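Local atomic coordinates of nickel ABC transporter (Nickel-binding protein) (Bacillus halodurans, PDB entry 3T66), a protein that probably serves as the extracellular solute-binding component of an ABC importer, named for nickel, in a family generally assigned to peptide transport. Residues E51-A56 with I288-F293; D67-T72 with H123-E128; K172-R177 with S190-F195; L244-D249 with K449-L454. All coordinates share one frame; numbering follows the deposited sequence.

Interaction 1 of 4, residues E51-A56 with I288-F293; sequences ENVTIA and IPTLPF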
loop_
_atom_site.group_PDB
_atom_site.type_symbol
_atom_site.label_atom_id
_atom_site.label_comp_id
_atom_site.label_asym_id
_atom_site.label_seq_id
_atom_site.Cartn_x
_atom_site.Cartn_y
_atom_site.Cartn_z
ATOM N N GLU A 51 -6.247 7.544 -12.200
ATOM C CA GLU A 51 -6.368 9.009 -12.258
ATOM C C GLU A 51 -6.765 9.633 -10.915
ATOM O O GLU A 51 -6.052 10.529 -10.452
ATOM C CB GLU A 51 -7.204 9.527 -13.438
ATOM N N ASN A 52 -7.833 9.161 -10.270
ATOM C CA ASN A 52 -8.263 9.775 -8.995
ATOM C C ASN A 52 -7.799 9.067 -7.736
ATOM O O ASN A 52 -7.971 9.574 -6.617
ATOM C CB ASN A 52 -9.781 9.864 -8.915
ATOM C CG ASN A 52 -10.383 10.425 -10.167
ATOM O OD1 ASN A 52 -10.145 11.598 -10.505
ATOM N ND2 ASN A 52 -11.158 9.595 -10.894
ATOM N N VAL A 53 -7.249 7.876 -7.906
ATOM C CA VAL A 53 -6.914 7.035 -6.771
ATOM C C VAL A 53 -8.143 6.623 -5.928
ATOM O O VAL A 53 -8.030 6.349 -4.740
ATOM C CB VAL A 53 -5.838 7.695 -5.893
ATOM C CG1 VAL A 53 -5.128 6.658 -5.108
ATOM C CG2 VAL A 53 -4.818 8.396 -6.743
ATOM N N THR A 54 -9.325 6.555 -6.526
ATOM C CA THR A 54 -10.462 6.010 -5.771
ATOM C C THR A 54 -10.910 4.645 -6.281
ATOM O O THR A 54 -10.514 4.216 -7.353
ATOM C CB THR A 54 -11.703 6.966 -5.716
ATOM O OG1 THR A 54 -12.527 6.759 -6.860
ATOM C CG2 THR A 54 -11.284 8.402 -5.708
ATOM N N ILE A 55 -11.755 3.999 -5.480
ATOM C CA ILE A 55 -12.453 2.757 -5.800
ATOM C C ILE A 55 -13.420 2.918 -6.980
ATOM O O ILE A 55 -14.420 3.641 -6.883
ATOM C CB ILE A 55 -13.172 2.294 -4.546
ATOM C CG1 ILE A 55 -12.110 2.033 -3.442
ATOM C CG2 ILE A 55 -13.958 1.047 -4.829
ATOM C CD1 ILE A 55 -12.322 2.699 -2.023
ATOM N N ALA A 56 -13.092 2.248 -8.087
ATOM C CA ALA A 56 -13.795 2.358 -9.367
ATOM C C ALA A 56 -14.301 1.003 -9.870
ATOM O O ALA A 56 -13.676 -0.037 -9.627
ATOM C CB ALA A 56 -12.907 2.946 -10.383
ATOM N N ILE A 288 -1.017 9.732 0.868
ATOM C CA ILE A 288 -0.365 10.335 -0.278
ATOM C C ILE A 288 -1.193 11.431 -0.911
ATOM O O ILE A 288 -2.409 11.367 -0.965
ATOM C CB ILE A 288 0.073 9.326 -1.351
ATOM C CG1 ILE A 288 -1.011 8.314 -1.627
ATOM C CG2 ILE A 288 1.321 8.606 -0.915
ATOM C CD1 ILE A 288 -0.966 7.888 -3.020
ATOM N N PRO A 289 -0.519 12.440 -1.419
ATOM C CA PRO A 289 -1.291 13.578 -1.817
ATOM C C PRO A 289 -2.415 13.255 -2.821
ATOM O O PRO A 289 -3.472 13.848 -2.730
ATOM C CB PRO A 289 -0.223 14.511 -2.417
ATOM C CG PRO A 289 1.102 14.005 -1.810
ATOM C CD PRO A 289 0.898 12.556 -1.816
ATOM N N THR A 290 -2.204 12.324 -3.739
ATOM C CA THR A 290 -3.135 12.101 -4.843
ATOM C C THR A 290 -4.481 11.469 -4.441
ATOM O O THR A 290 -5.432 11.407 -5.234
ATOM C CB THR A 290 -2.469 11.279 -5.934
ATOM O OG1 THR A 290 -1.240 10.746 -5.423
ATOM C CG2 THR A 290 -2.099 12.166 -7.065
ATOM N N LEU A 291 -4.551 11.023 -3.189
ATOM C CA LEU A 291 -5.740 10.387 -2.636
ATOM C C LEU A 291 -6.816 11.431 -2.532
ATOM O O LEU A 291 -6.511 12.604 -2.345
ATOM C CB LEU A 291 -5.445 9.789 -1.277
ATOM C CG LEU A 291 -4.845 8.384 -1.300
ATOM C CD1 LEU A 291 -4.122 8.112 -0.015
ATOM C CD2 LEU A 291 -5.903 7.301 -1.481
ATOM N N PRO A 292 -8.085 11.015 -2.690
ATOM C CA PRO A 292 -9.169 11.975 -2.666
ATOM C C PRO A 292 -9.386 12.580 -1.260
ATOM O O PRO A 292 -9.971 13.649 -1.136
ATOM C CB PRO A 292 -10.363 11.138 -3.125
ATOM C CG PRO A 292 -10.041 9.770 -2.673
ATOM C CD PRO A 292 -8.583 9.648 -2.903
ATOM N N PHE A 293 -8.898 11.920 -0.214
ATOM C CA PHE A 293 -9.094 12.383 1.167
ATOM C C PHE A 293 -7.846 12.864 1.871
ATOM O O PHE A 293 -7.751 12.754 3.083
ATOM C CB PHE A 293 -9.740 11.295 2.025
ATOM C CG PHE A 293 -9.106 9.923 1.885
ATOM C CD1 PHE A 293 -7.940 9.610 2.540
ATOM C CD2 PHE A 293 -9.722 8.926 1.111
ATOM C CE1 PHE A 293 -7.392 8.324 2.429
ATOM C CE2 PHE A 293 -9.177 7.658 1.015
ATOM C CZ PHE A 293 -8.015 7.362 1.677
#
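In V53 chi1 (-157°) sets CG1 opposite the backbone N and CG2 beside it, and the two methyls split the work of meeting the 288-293 loop. CG1 runs into L291, reaching CD2 at 3.8 Å, with the two side chains crossing at about a right angle. CG2 faces T290 instead, lying 3.4 Å from the T290 carbonyl O and 3.8 Å from T290 CB, again nearly perpendicular. V53 has left-handed backbone angles (phi 62°, psi 27°) and its side chain points at the loop. One residue on, T54 sends its methyl rather than its hydroxyl across: CG2 rests 3.6 Å from CG of the P292 ring. P292 CD lies 3.8 Å from both N52 O and V53 O. Dispersion carries the contact, since the two segments share no hydrogen bond. On the 288-293 side a type I turn from I288 to L291, closed by L291 N to I288 O at 3.1 Å, presents T290 and L291, with P292 just after it. The contact joins the loop leading into strand 55-57 to the one between strand 280-282 and helix 304-314; R475 packs on V53 and I288, while F293 leans on helix 431-447.

Interaction 2 of 4, residues D67-T72 with H123-E128; sequences DGQHWT and HITTKE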
loop_
_atom_site.group_PDB
_atom_site.type_symbol
_atom_site.label_atom_id
_atom_site.label_comp_id
_atom_site.label_asym_id
_atom_site.label_seq_id
_atom_site.Cartn_x
_atom_site.Cartn_y
_atom_site.Cartn_z
ATOM N N ASP A 67 -27.659 0.443 3.781
ATOM C CA ASP A 67 -27.268 0.187 5.171
ATOM C C ASP A 67 -25.883 -0.432 5.372
ATOM O O ASP A 67 -25.552 -0.745 6.503
ATOM C CB ASP A 67 -28.218 -0.864 5.727
ATOM C CG ASP A 67 -28.054 -2.241 5.011
ATOM O OD1 ASP A 67 -27.364 -2.357 3.943
ATOM O OD2 ASP A 67 -28.641 -3.228 5.504
ATOM N N GLY A 68 -25.135 -0.729 4.302
ATOM C CA GLY A 68 -23.803 -1.331 4.437
ATOM C C GLY A 68 -23.782 -2.827 4.715
ATOM O O GLY A 68 -22.716 -3.446 4.843
ATOM N N GLN A 69 -24.957 -3.426 4.814
ATOM C CA GLN A 69 -25.032 -4.860 5.045
ATOM C C GLN A 69 -25.622 -5.574 3.836
ATOM O O GLN A 69 -25.145 -6.643 3.436
ATOM C CB GLN A 69 -25.852 -5.156 6.285
ATOM C CG GLN A 69 -25.991 -6.646 6.538
ATOM C CD GLN A 69 -26.356 -6.993 7.966
ATOM O OE1 GLN A 69 -26.250 -8.143 8.370
ATOM N NE2 GLN A 69 -26.772 -6.001 8.736
ATOM N N HIS A 70 -26.650 -4.980 3.251
ATOM C CA HIS A 70 -27.222 -5.529 2.041
ATOM C C HIS A 70 -26.696 -4.736 0.873
ATOM O O HIS A 70 -27.001 -3.546 0.713
ATOM C CB HIS A 70 -28.744 -5.559 2.125
ATOM C CG HIS A 70 -29.233 -6.241 3.363
ATOM N ND1 HIS A 70 -29.590 -7.576 3.394
ATOM C CD2 HIS A 70 -29.367 -5.786 4.630
ATOM C CE1 HIS A 70 -29.947 -7.908 4.619
ATOM N NE2 HIS A 70 -29.806 -6.842 5.393
ATOM N N TRP A 71 -25.856 -5.426 0.108
ATOM C CA TRP A 71 -25.112 -4.845 -0.972
ATOM C C TRP A 71 -25.656 -5.373 -2.248
ATOM O O TRP A 71 -26.031 -6.539 -2.320
ATOM C CB TRP A 71 -23.658 -5.269 -0.890
ATOM C CG TRP A 71 -23.005 -4.720 0.249
ATOM C CD1 TRP A 71 -22.924 -5.271 1.493
ATOM C CD2 TRP A 71 -22.359 -3.468 0.309
ATOM N NE1 TRP A 71 -22.245 -4.443 2.322
ATOM C CE2 TRP A 71 -21.881 -3.318 1.630
ATOM C CE3 TRP A 71 -22.135 -2.444 -0.623
ATOM C CZ2 TRP A 71 -21.176 -2.172 2.059
ATOM C CZ3 TRP A 71 -21.420 -1.288 -0.207
ATOM C CH2 TRP A 71 -20.946 -1.172 1.126
ATOM N N THR A 72 -25.661 -4.542 -3.278
ATOM C CA THR A 72 -26.139 -4.965 -4.577
ATOM C C THR A 72 -25.102 -4.636 -5.612
ATOM O O THR A 72 -24.690 -3.477 -5.718
ATOM C CB THR A 72 -27.411 -4.190 -4.945
ATOM O OG1 THR A 72 -28.513 -4.713 -4.201
ATOM C CG2 THR A 72 -27.688 -4.293 -6.437
ATOM N N HIS A 123 -26.779 -10.172 -5.031
ATOM C CA HIS A 123 -27.229 -9.680 -3.726
ATOM C C HIS A 123 -26.361 -10.283 -2.655
ATOM O O HIS A 123 -26.344 -11.509 -2.516
ATOM C CB HIS A 123 -28.686 -10.064 -3.512
ATOM C CG HIS A 123 -29.572 -9.530 -4.583
ATOM N ND1 HIS A 123 -30.211 -8.310 -4.477
ATOM C CD2 HIS A 123 -29.844 -9.997 -5.828
ATOM C CE1 HIS A 123 -30.870 -8.065 -5.597
ATOM N NE2 HIS A 123 -30.657 -9.071 -6.435
ATOM N N ILE A 124 -25.616 -9.462 -1.921
ATOM C CA ILE A 124 -24.643 -10.019 -1.015
ATOM C C ILE A 124 -24.990 -9.496 0.340
ATOM O O ILE A 124 -25.341 -8.332 0.487
ATOM C CB ILE A 124 -23.204 -9.659 -1.423
ATOM C CG1 ILE A 124 -22.719 -10.557 -2.555
ATOM C CG2 ILE A 124 -22.263 -9.843 -0.278
ATOM C CD1 ILE A 124 -21.523 -9.982 -3.315
ATOM N N THR A 125 -24.937 -10.361 1.339
ATOM C CA THR A 125 -25.298 -9.949 2.687
ATOM C C THR A 125 -24.105 -10.291 3.466
ATOM O O THR A 125 -23.684 -11.426 3.437
ATOM C CB THR A 125 -26.515 -10.729 3.256
ATOM O OG1 THR A 125 -27.629 -10.514 2.398
ATOM C CG2 THR A 125 -26.894 -10.228 4.599
ATOM N N THR A 126 -23.547 -9.298 4.138
ATOM C CA THR A 126 -22.375 -9.483 4.971
ATOM C C THR A 126 -22.870 -9.925 6.346
ATOM O O THR A 126 -24.044 -9.696 6.701
ATOM C CB THR A 126 -21.635 -8.163 5.086
ATOM O OG1 THR A 126 -22.570 -7.154 5.430
ATOM C CG2 THR A 126 -21.052 -7.766 3.774
ATOM N N LYS A 127 -22.003 -10.536 7.142
ATOM C CA LYS A 127 -22.447 -11.073 8.437
ATOM C C LYS A 127 -23.182 -10.045 9.314
ATOM O O LYS A 127 -24.273 -10.339 9.991
ATOM C CB LYS A 127 -21.272 -11.722 9.123
ATOM C CG LYS A 127 -20.969 -13.066 8.427
ATOM C CD LYS A 127 -19.475 -13.451 8.361
ATOM C CE LYS A 127 -19.298 -14.854 7.815
ATOM N NZ LYS A 127 -17.880 -15.225 8.033
ATOM N N GLU A 128 -22.613 -8.847 9.161
ATOM C CA GLU A 128 -22.889 -7.618 9.888
ATOM C C GLU A 128 -22.587 -6.418 8.978
ATOM O O GLU A 128 -21.797 -6.521 8.038
ATOM C CB GLU A 128 -21.933 -7.505 11.081
ATOM C CG GLU A 128 -20.423 -7.379 10.711
ATOM C CD GLU A 128 -19.502 -7.443 11.938
ATOM O OE1 GLU A 128 -18.661 -6.535 12.113
ATOM O OE2 GLU A 128 -19.598 -8.406 12.744
#
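W71 and I124 form the antiparallel hydrogen-bonded pair at the middle of this contact, W71 N to I124 O and I124 N to W71 O both 3.0 Å and nearly straight, and T126 N to Q69 O (3.2 Å) extends the pairing to Q69, just ahead of strand 70-75. Side chains then divide between two faces. H70 and T125 run side by side on one, pointing the same way, with T72 beside H123 further along. On the other, W71 and I124 meet through their CB atoms, and T126 meets the indole at a slant, its CG2 3.8 Å from W71 NE1. T126 holds OG1 between its backbone N and carbonyl carbon (chi1 49°), which lets the hydroxyl donate to E128 O at 2.8 Å while CG2 goes to the tryptophan. A valine in place of T126 would probably leave E128 O without this donor and loosen the hold on the chain after the strand. Q69 crosses T126 at a slant, CG 3.6 Å from T126 OG1. Before the strand, D67 OD1 accepts from Q69 N, an Asx turn, and from H70 N, which extends it to an Asx motif. The chemistry implies a division of labour: backbone bonds set the register of these inner strands of a four-stranded antiparallel sheet, while hydroxyl and carboxylate groups tie down the chain beside it.

Interaction 3 of 4, residues K172-R177 with S190-F195; sequences KLELVR and SVTFSF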
loop_
_atom_site.group_PDB
_atom_site.type_symbol
_atom_site.label_atom_id
_atom_site.label_comp_id
_atom_site.label_asym_id
_atom_site.label_seq_id
_atom_site.Cartn_x
_atom_site.Cartn_y
_atom_site.Cartn_z
ATOM N N LYS A 172 8.965 -18.929 -14.700
ATOM C CA LYS A 172 8.316 -18.004 -15.641
ATOM C C LYS A 172 6.886 -18.481 -15.850
ATOM O O LYS A 172 6.488 -19.576 -15.381
ATOM C CB LYS A 172 9.014 -17.986 -17.009
ATOM C CG LYS A 172 9.331 -19.370 -17.560
ATOM C CD LYS A 172 9.722 -19.470 -19.064
ATOM C CE LYS A 172 8.999 -20.765 -19.737
ATOM N NZ LYS A 172 7.523 -21.200 -19.227
ATOM N N LEU A 173 6.108 -17.649 -16.535
ATOM C CA LEU A 173 4.872 -18.110 -17.119
ATOM C C LEU A 173 4.772 -17.468 -18.486
ATOM O O LEU A 173 5.421 -16.465 -18.754
ATOM C CB LEU A 173 3.664 -17.822 -16.223
ATOM C CG LEU A 173 3.279 -16.389 -15.880
ATOM C CD1 LEU A 173 2.207 -15.978 -16.815
ATOM C CD2 LEU A 173 2.732 -16.323 -14.499
ATOM N N GLU A 174 3.972 -18.056 -19.353
ATOM C CA GLU A 174 3.895 -17.608 -20.737
ATOM C C GLU A 174 2.454 -17.213 -21.077
ATOM O O GLU A 174 1.467 -17.881 -20.681
ATOM C CB GLU A 174 4.393 -18.710 -21.702
ATOM C CG GLU A 174 5.846 -19.144 -21.509
ATOM C CD GLU A 174 6.843 -18.070 -21.890
ATOM O OE1 GLU A 174 6.384 -16.998 -22.392
ATOM O OE2 GLU A 174 8.083 -18.312 -21.713
ATOM N N LEU A 175 2.336 -16.121 -21.818
ATOM C CA LEU A 175 1.025 -15.560 -22.031
ATOM C C LEU A 175 0.873 -15.136 -23.451
ATOM O O LEU A 175 1.817 -14.608 -24.057
ATOM C CB LEU A 175 0.800 -14.377 -21.119
ATOM C CG LEU A 175 1.091 -14.587 -19.660
ATOM C CD1 LEU A 175 1.708 -13.331 -19.171
ATOM C CD2 LEU A 175 -0.235 -14.878 -18.979
ATOM N N VAL A 176 -0.331 -15.361 -23.951
ATOM C CA VAL A 176 -0.671 -15.167 -25.338
ATOM C C VAL A 176 -1.834 -14.180 -25.287
ATOM O O VAL A 176 -2.648 -14.263 -24.370
ATOM C CB VAL A 176 -1.077 -16.534 -26.026
ATOM N N ARG A 177 -1.876 -13.231 -26.228
ATOM C CA ARG A 177 -2.947 -12.221 -26.287
ATOM C C ARG A 177 -4.256 -12.940 -26.371
ATOM O O ARG A 177 -4.363 -13.939 -27.084
ATOM C CB ARG A 177 -2.827 -11.341 -27.519
ATOM C CG ARG A 177 -4.157 -10.761 -27.930
ATOM C CD ARG A 177 -4.060 -9.877 -29.137
ATOM N NE ARG A 177 -3.822 -10.668 -30.348
ATOM C CZ ARG A 177 -2.672 -10.733 -31.025
ATOM N NH1 ARG A 177 -1.611 -10.040 -30.660
ATOM N NH2 ARG A 177 -2.602 -11.490 -32.103
ATOM N N SER A 190 2.698 -11.364 -27.513
ATOM C CA SER A 190 2.882 -12.220 -26.323
ATOM C C SER A 190 3.709 -11.646 -25.160
ATOM O O SER A 190 4.462 -10.743 -25.349
ATOM C CB SER A 190 3.531 -13.504 -26.748
ATOM O OG SER A 190 4.909 -13.293 -26.881
ATOM N N VAL A 191 3.606 -12.203 -23.960
ATOM C CA VAL A 191 4.439 -11.740 -22.819
ATOM C C VAL A 191 5.032 -12.910 -22.081
ATOM O O VAL A 191 4.315 -13.874 -21.740
ATOM C CB VAL A 191 3.630 -11.004 -21.712
ATOM C CG1 VAL A 191 4.512 -10.625 -20.536
ATOM C CG2 VAL A 191 2.932 -9.806 -22.251
ATOM N N THR A 192 6.336 -12.797 -21.814
ATOM C CA THR A 192 6.994 -13.622 -20.817
ATOM C C THR A 192 7.072 -12.861 -19.512
ATOM O O THR A 192 7.627 -11.757 -19.443
ATOM C CB THR A 192 8.390 -14.051 -21.271
ATOM O OG1 THR A 192 8.301 -14.656 -22.571
ATOM C CG2 THR A 192 8.985 -15.060 -20.311
ATOM N N PHE A 193 6.500 -13.477 -18.485
ATOM C CA PHE A 193 6.475 -12.940 -17.120
ATOM C C PHE A 193 7.289 -13.877 -16.275
ATOM O O PHE A 193 6.847 -14.989 -16.014
ATOM C CB PHE A 193 5.020 -12.927 -16.580
ATOM C CG PHE A 193 4.833 -12.155 -15.302
ATOM C CD1 PHE A 193 5.309 -12.641 -14.092
ATOM C CD2 PHE A 193 4.132 -10.968 -15.301
ATOM C CE1 PHE A 193 5.111 -11.923 -12.897
ATOM C CE2 PHE A 193 3.927 -10.243 -14.121
ATOM C CZ PHE A 193 4.422 -10.722 -12.922
ATOM N N SER A 194 8.451 -13.441 -15.835
ATOM C CA SER A 194 9.325 -14.356 -15.129
ATOM C C SER A 194 9.862 -13.710 -13.872
ATOM O O SER A 194 9.828 -12.471 -13.740
ATOM C CB SER A 194 10.494 -14.733 -16.027
ATOM O OG SER A 194 11.196 -13.562 -16.301
ATOM N N PHE A 195 10.390 -14.549 -12.976
ATOM C CA PHE A 195 10.791 -14.127 -11.630
ATOM C C PHE A 195 12.248 -14.351 -11.320
ATOM O O PHE A 195 12.814 -15.397 -11.629
ATOM C CB PHE A 195 10.059 -14.923 -10.573
ATOM C CG PHE A 195 8.829 -15.597 -11.051
ATOM C CD1 PHE A 195 7.765 -14.871 -11.543
ATOM C CD2 PHE A 195 8.704 -16.960 -10.940
ATOM C CE1 PHE A 195 6.624 -15.501 -11.939
ATOM C CE2 PHE A 195 7.551 -17.600 -11.324
ATOM C CZ PHE A 195 6.509 -16.876 -11.824
#
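S190 opens the pairing with its CB 3.4 Å from L175 O, while its hydroxyl turns to H14 on the neighbouring strand. V191 follows with two backbone bonds to L175, and its CB meets L175 CD1 at 3.9 Å, both side chains pointing into the core. T192, on the other face, carries the side-chain bond of the contact: OG1 donates to E174 OE1 at 3.0 Å, on the syn lone pair. The carboxylate gets there because E174 folds back at chi2 (-68°), bringing it alongside the threonine, with OE2 3.7 Å from T192 CG2. Were E174 an alanine, T192 OG1 would probably lose this acceptor, and K172 its long salt-bridge partner. F193 exchanges backbone bonds with L173, whose CG lies 3.9 Å from F193 CB; the phenylalanine ring leads on toward F17. S194 packs its CB 3.7 Å from K172 CB and hydrogen-bonds H16, whereas the lysine amine goes to S166 and T168. F195 CE2 lies 3.9 Å from K172 N. Strands 162-168, 172-177 and 190-195 run antiparallel in succession, a β-meander whose last strand also pairs parallel with 14-19, with mostly polar residues on one face and L173, L175, V191 and F193 on the buried one.

Interaction 4 of 4, residues L244-D249 with K449-L454; sequences LTMNLD and KIHSFL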
loop_
_atom_site.group_PDB
_atom_site.type_symbol
_atom_site.label_atom_id
_atom_site.label_comp_id
_atom_site.label_asym_id
_atom_site.label_seq_id
_atom_site.Cartn_x
_atom_site.Cartn_y
_atom_site.Cartn_z
ATOM N N LEU A 244 7.743 8.201 12.535
ATOM C CA LEU A 244 7.991 8.011 13.965
ATOM C C LEU A 244 6.651 7.868 14.674
ATOM O O LEU A 244 5.971 8.863 14.914
ATOM C CB LEU A 244 8.747 9.204 14.573
ATOM C CG LEU A 244 10.111 9.565 14.001
ATOM C CD1 LEU A 244 10.719 10.728 14.752
ATOM C CD2 LEU A 244 10.958 8.353 14.095
ATOM N N THR A 245 6.271 6.642 15.008
ATOM C CA THR A 245 5.115 6.436 15.872
ATOM C C THR A 245 5.473 6.767 17.335
ATOM O O THR A 245 6.431 6.200 17.881
ATOM C CB THR A 245 4.617 4.990 15.780
ATOM O OG1 THR A 245 4.131 4.728 14.456
ATOM C CG2 THR A 245 3.508 4.725 16.808
ATOM N N MET A 246 4.685 7.650 17.954
ATOM C CA MET A 246 4.886 8.140 19.336
ATOM C C MET A 246 4.149 7.349 20.408
ATOM O O MET A 246 3.194 6.648 20.106
ATOM C CB MET A 246 4.437 9.590 19.418
ATOM C CG MET A 246 5.087 10.422 18.344
ATOM S SD MET A 246 4.486 12.088 18.344
ATOM C CE MET A 246 5.637 12.878 17.221
ATOM N N ASN A 247 4.609 7.456 21.653
ATOM C CA ASN A 247 3.970 6.804 22.803
ATOM C C ASN A 247 3.416 7.835 23.808
ATOM O O ASN A 247 4.142 8.293 24.691
ATOM C CB ASN A 247 4.941 5.865 23.508
ATOM C CG ASN A 247 4.336 5.190 24.746
ATOM O OD1 ASN A 247 3.206 5.492 25.156
ATOM N ND2 ASN A 247 5.097 4.260 25.345
ATOM N N LEU A 248 2.130 8.164 23.679
ATOM C CA LEU A 248 1.499 9.189 24.492
ATOM C C LEU A 248 1.243 8.833 25.977
ATOM O O LEU A 248 0.780 9.681 26.762
ATOM C CB LEU A 248 0.182 9.579 23.859
ATOM C CG LEU A 248 0.064 9.941 22.391
ATOM C CD1 LEU A 248 -1.364 10.463 22.222
ATOM C CD2 LEU A 248 1.085 10.970 22.011
ATOM N N ASP A 249 1.517 7.585 26.354
ATOM C CA ASP A 249 1.561 7.195 27.762
ATOM C C ASP A 249 2.790 7.796 28.481
ATOM O O ASP A 249 2.936 7.651 29.691
ATOM C CB ASP A 249 1.547 5.660 27.880
ATOM C CG ASP A 249 1.018 5.159 29.251
ATOM O OD1 ASP A 249 -0.010 5.706 29.756
ATOM O OD2 ASP A 249 1.631 4.206 29.805
ATOM N N LYS A 449 -0.798 16.808 15.982
ATOM C CA LYS A 449 0.444 16.080 15.688
ATOM C C LYS A 449 0.565 14.711 16.327
ATOM O O LYS A 449 1.524 14.454 17.017
ATOM C CB LYS A 449 1.650 16.926 16.060
ATOM C CG LYS A 449 2.898 16.600 15.257
ATOM C CD LYS A 449 2.671 16.653 13.734
ATOM C CE LYS A 449 2.760 18.088 13.192
ATOM N NZ LYS A 449 2.585 18.196 11.712
ATOM N N ILE A 450 -0.389 13.820 16.094
ATOM C CA ILE A 450 -0.321 12.519 16.737
ATOM C C ILE A 450 0.790 11.589 16.255
ATOM O O ILE A 450 1.302 10.820 17.027
ATOM C CB ILE A 450 -1.674 11.822 16.851
ATOM C CG1 ILE A 450 -2.379 12.295 18.104
ATOM C CG2 ILE A 450 -1.514 10.347 17.030
ATOM C CD1 ILE A 450 -3.383 13.311 17.874
ATOM N N HIS A 451 1.273 11.651 15.044
ATOM C CA HIS A 451 2.603 11.046 14.901
ATOM C C HIS A 451 3.425 11.861 13.938
ATOM O O HIS A 451 2.985 12.912 13.494
ATOM C CB HIS A 451 2.501 9.625 14.429
ATOM C CG HIS A 451 1.707 8.735 15.327
ATOM N ND1 HIS A 451 2.162 8.333 16.565
ATOM C CD2 HIS A 451 0.511 8.117 15.146
ATOM C CE1 HIS A 451 1.283 7.505 17.108
ATOM N NE2 HIS A 451 0.274 7.354 16.267
ATOM N N SER A 452 4.616 11.411 13.599
ATOM C CA SER A 452 5.378 12.192 12.652
ATOM C C SER A 452 5.506 11.379 11.417
ATOM O O SER A 452 6.044 10.284 11.470
ATOM C CB SER A 452 6.775 12.528 13.181
ATOM O OG SER A 452 7.412 13.509 12.355
ATOM N N PHE A 453 5.024 11.903 10.301
ATOM C CA PHE A 453 5.095 11.143 9.066
ATOM C C PHE A 453 6.254 11.617 8.243
ATOM O O PHE A 453 6.315 12.788 7.863
ATOM C CB PHE A 453 3.768 11.184 8.315
ATOM C CG PHE A 453 2.674 10.550 9.077
ATOM C CD1 PHE A 453 2.560 9.157 9.113
ATOM C CD2 PHE A 453 1.836 11.316 9.855
ATOM C CE1 PHE A 453 1.565 8.520 9.866
ATOM C CE2 PHE A 453 0.840 10.715 10.633
ATOM C CZ PHE A 453 0.703 9.304 10.643
ATOM N N LEU A 454 7.178 10.682 8.006
ATOM C CA LEU A 454 8.459 10.932 7.368
ATOM C C LEU A 454 8.419 10.804 5.866
ATOM O O LEU A 454 8.389 11.800 5.144
ATOM C CB LEU A 454 9.466 9.954 7.926
ATOM C CG LEU A 454 9.571 10.057 9.437
ATOM C CD1 LEU A 454 10.364 8.859 9.969
ATOM C CD2 LEU A 454 10.232 11.377 9.787
#
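The M246 backbone N-H goes to an imidazole instead of a carbonyl: it donates to H451 ND1 at 3.0 Å, nearly straight (167°) though 22° out of the ring plane. H451 sets its CG beside the backbone N, anti to the carbonyl carbon (chi1 -59°), and this swings the ring alongside the 244-246 strand. T245 lies next to it, pointing the same way, its CG2 3.6 Å from H451 CE1, while I450 CG2 rests over one face of the ring. M246 slides past the histidine in the opposite direction; its extended chain puts SD 3.7 Å from I450 O and CE 4.0 Å from S452 N. Ordinary sheet pairing resumes at L244, where S452 N donates to L244 O at 3.2 Å. L244 CB faces S452 CB at 4.1 Å, and L454 slants across the leucine with CD1 4.1 Å from L244 CG. The serine hydroxyl is held by D263, and K449 NZ, just past the end of helix 431-447, forms salt bridges with D446 and D263. Strand 240-246 lies between 451-464 and 381-387, with V262 of helix 256-265 packed on L244 and M246, and Y402 of helix 395-402 against I450.

How the interactions relate
Interactions 3 and 4 stand farthest apart, their centres about 44 Å apart on opposite sides of the chain's centre, and interaction 1 is nearer to both, its centre about 30 Å from the first and 24 Å from the second. Interaction 1 comes within about 9 Å, nearest atoms, of both interaction 2 and interaction 4. Along the sequence, interactions 2 and 3 fall between the two segments of interaction 1, whereas interaction 4 alternates with it. Interaction 3 is the one near a metal: the S190 side chain is about 11 Å from a bound calcium ion and about 10 Å from that of D179, a calcium ligand in a structure of this protein, although no calcium is bound to it in this chain.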